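Local coordinates for transposon Tn7 transposition protein tnsA (Escherichia coli, PDB 1T0F) that cuts the 5' DNA strands at the transposon ends, forming the Tn7 transposase together with TnsB, at residues K245-I248 with Y249-F252. Numbering follows the deposited sequence.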
ATOM      1  N   LYS A 245      -1.101 -10.593  12.171  1.00 22.09           N
ATOM      2  CA  LYS A 245      -0.263 -10.598  10.983  1.00 24.89           C
ATOM      3  C   LYS A 245       0.519 -11.910  11.019  1.00 25.75           C
ATOM      4  O   LYS A 245       0.712 -12.498  12.088  1.00 25.31           O
ATOM      5  CB  LYS A 245       0.671  -9.385  10.944  1.00 25.48           C
ATOM      6  CG  LYS A 245       1.475  -9.155  12.189  1.00 29.83           C
ATOM      7  CD  LYS A 245       1.910  -7.691  12.302  1.00 31.97           C
ATOM      8  CE  LYS A 245       3.092  -7.355  11.415  1.00 31.90           C
ATOM      9  NZ  LYS A 245       3.591  -5.961  11.680  1.00 31.16           N
ATOM     10  N   PHE A 246       0.943 -12.385   9.857  1.00 25.08           N
ATOM     11  CA  PHE A 246       1.658 -13.655   9.798  1.00 25.27           C
ATOM     12  C   PHE A 246       2.766 -13.625   8.756  1.00 26.05           C
ATOM     13  O   PHE A 246       3.030 -12.587   8.159  1.00 23.34           O
ATOM     14  CB  PHE A 246       0.675 -14.779   9.469  1.00 24.12           C
ATOM     15  CG  PHE A 246       0.030 -14.649   8.109  1.00 23.22           C
ATOM     16  CD1 PHE A 246      -0.952 -13.690   7.873  1.00 22.96           C
ATOM     17  CD2 PHE A 246       0.402 -15.497   7.066  1.00 22.03           C
ATOM     18  CE1 PHE A 246      -1.560 -13.577   6.611  1.00 25.25           C
ATOM     19  CE2 PHE A 246      -0.194 -15.395   5.809  1.00 23.65           C
ATOM     20  CZ  PHE A 246      -1.180 -14.432   5.577  1.00 24.65           C
ATOM     21  N   ASN A 247       3.425 -14.760   8.547  1.00 24.04           N
ATOM     22  CA  ASN A 247       4.486 -14.816   7.549  1.00 26.25           C
ATOM     23  C   ASN A 247       3.816 -14.947   6.184  1.00 25.80           C
ATOM     24  O   ASN A 247       3.570 -16.057   5.702  1.00 24.51           O
ATOM     25  CB  ASN A 247       5.411 -16.015   7.799  1.00 27.29           C
ATOM     26  CG  ASN A 247       6.600 -16.029   6.858  1.00 31.51           C
ATOM     27  OD1 ASN A 247       6.738 -15.148   6.014  1.00 29.85           O
ATOM     28  ND2 ASN A 247       7.465 -17.033   6.998  1.00 29.22           N
ATOM     29  N   ILE A 248       3.519 -13.802   5.574  1.00 23.86           N
ATOM     30  CA  ILE A 248       2.845 -13.751   4.281  1.00 23.73           C
ATOM     31  C   ILE A 248       3.643 -14.360   3.138  1.00 23.51           C
ATOM     32  O   ILE A 248       3.094 -14.631   2.069  1.00 23.03           O
ATOM     33  CB  ILE A 248       2.489 -12.293   3.898  1.00 24.97           C
ATOM     34  CG1 ILE A 248       3.765 -11.462   3.740  1.00 26.51           C
ATOM     35  CG2 ILE A 248       1.625 -11.677   4.975  1.00 27.86           C
ATOM     36  CD1 ILE A 248       3.540 -10.114   3.063  1.00 29.23           C
ATOM     37  N   TYR A 249       4.935 -14.568   3.357  1.00 24.82           N
ATOM     38  CA  TYR A 249       5.782 -15.150   2.325  1.00 26.99           C
ATOM     39  C   TYR A 249       5.703 -16.670   2.339  1.00 29.09           C
ATOM     40  O   TYR A 249       6.349 -17.351   1.550  1.00 28.56           O
ATOM     41  CB  TYR A 249       7.218 -14.659   2.495  1.00 26.85           C
ATOM     42  CG  TYR A 249       7.379 -13.244   1.983  1.00 24.84           C
ATOM     43  CD1 TYR A 249       7.449 -12.984   0.615  1.00 26.70           C
ATOM     44  CD2 TYR A 249       7.384 -12.161   2.860  1.00 25.38           C
ATOM     45  CE1 TYR A 249       7.517 -11.672   0.129  1.00 27.89           C
ATOM     46  CE2 TYR A 249       7.448 -10.854   2.388  1.00 25.76           C
ATOM     47  CZ  TYR A 249       7.515 -10.617   1.026  1.00 26.19           C
ATOM     48  OH  TYR A 249       7.586  -9.320   0.564  1.00 27.90           O
ATOM     49  N   LYS A 250       4.882 -17.190   3.243  1.00 30.04           N
ATOM     50  CA  LYS A 250       4.662 -18.623   3.355  1.00 31.27           C
ATOM     51  C   LYS A 250       3.153 -18.795   3.312  1.00 31.11           C
ATOM     52  O   LYS A 250       2.422 -17.967   3.851  1.00 29.29           O
ATOM     53  CB  LYS A 250       5.214 -19.139   4.683  1.00 32.89           C
ATOM     54  CG  LYS A 250       5.064 -20.637   4.890  1.00 38.16           C
ATOM     55  CD  LYS A 250       5.695 -21.066   6.207  1.00 40.36           C
ATOM     56  CE  LYS A 250       7.183 -20.744   6.237  1.00 43.40           C
ATOM     57  NZ  LYS A 250       7.827 -21.186   7.509  1.00 46.18           N
ATOM     58  N   SER A 251       2.679 -19.849   2.655  1.00 30.75           N
ATOM     59  CA  SER A 251       1.247 -20.094   2.590  1.00 31.06           C
ATOM     60  C   SER A 251       0.731 -20.040   4.023  1.00 29.16           C
ATOM     61  O   SER A 251       1.354 -20.593   4.933  1.00 28.09           O
ATOM     62  CB  SER A 251       0.972 -21.475   1.990  1.00 34.31           C
ATOM     63  OG  SER A 251      -0.421 -21.695   1.846  1.00 41.99           O
ATOM     64  N   PHE A 252      -0.395 -19.365   4.233  1.00 25.95           N
ATOM     65  CA  PHE A 252      -0.952 -19.256   5.575  1.00 24.62           C
ATOM     66  C   PHE A 252      -1.157 -20.638   6.195  1.00 25.03           C
ATOM     67  O   PHE A 252      -0.837 -20.850   7.358  1.00 23.81           O
ATOM     68  CB  PHE A 252      -2.282 -18.487   5.537  1.00 23.74           C
ATOM     69  CG  PHE A 252      -2.943 -18.338   6.884  1.00 24.62           C
ATOM     70  CD1 PHE A 252      -3.716 -19.372   7.415  1.00 24.23           C
ATOM     71  CD2 PHE A 252      -2.774 -17.173   7.633  1.00 24.98           C
ATOM     72  CE1 PHE A 252      -4.311 -19.251   8.675  1.00 24.87           C
ATOM     73  CE2 PHE A 252      -3.360 -17.039   8.895  1.00 28.06           C
ATOM     74  CZ  PHE A 252      -4.133 -18.085   9.417  1.00 25.14           C
TER
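A type I beta turn from Asn247 to Lys250, in the loop between strands 244-245 and 261-262, is closed by Lys250 N donating to Asn247 O (3.0 Å, N-H...O angle 154°). Chi1 of -175° swings CG of Asn247 away from the backbone N and beside the carbonyl carbon, which brings OD1 to Tyr249 N at 3.3 Å, the bond of an Asx turn; the N-H comes from above the amide plane. The same OD1 also takes a weak bond from Trp75 NE1. Ile248 and Tyr249 run side by side, Ile248 CG1 lying 3.8 Å from Tyr249 CD2, and both side chains touch helices 64-75 and 173-183. On the flanks of the turn, Phe246 and Phe252 form a T-shaped pair: Phe252 CD2 sits 3.5 Å above the centre of the Phe246 ring, with the planes at 78°. Ile248 CG2 lies over the opposite face, toward its rim. Replacing Asn247 by alanine is likely to leave Tyr249 N without its side-chain acceptor and remove the weak acceptor of Trp75 NE1. Asn178 bonds to Ile248 O, Lys250 O and Phe252 N, and so ties the loop to helix 173-183. Polar bonds thus fix the bend, while the buried phenyl pair packs its two arms together.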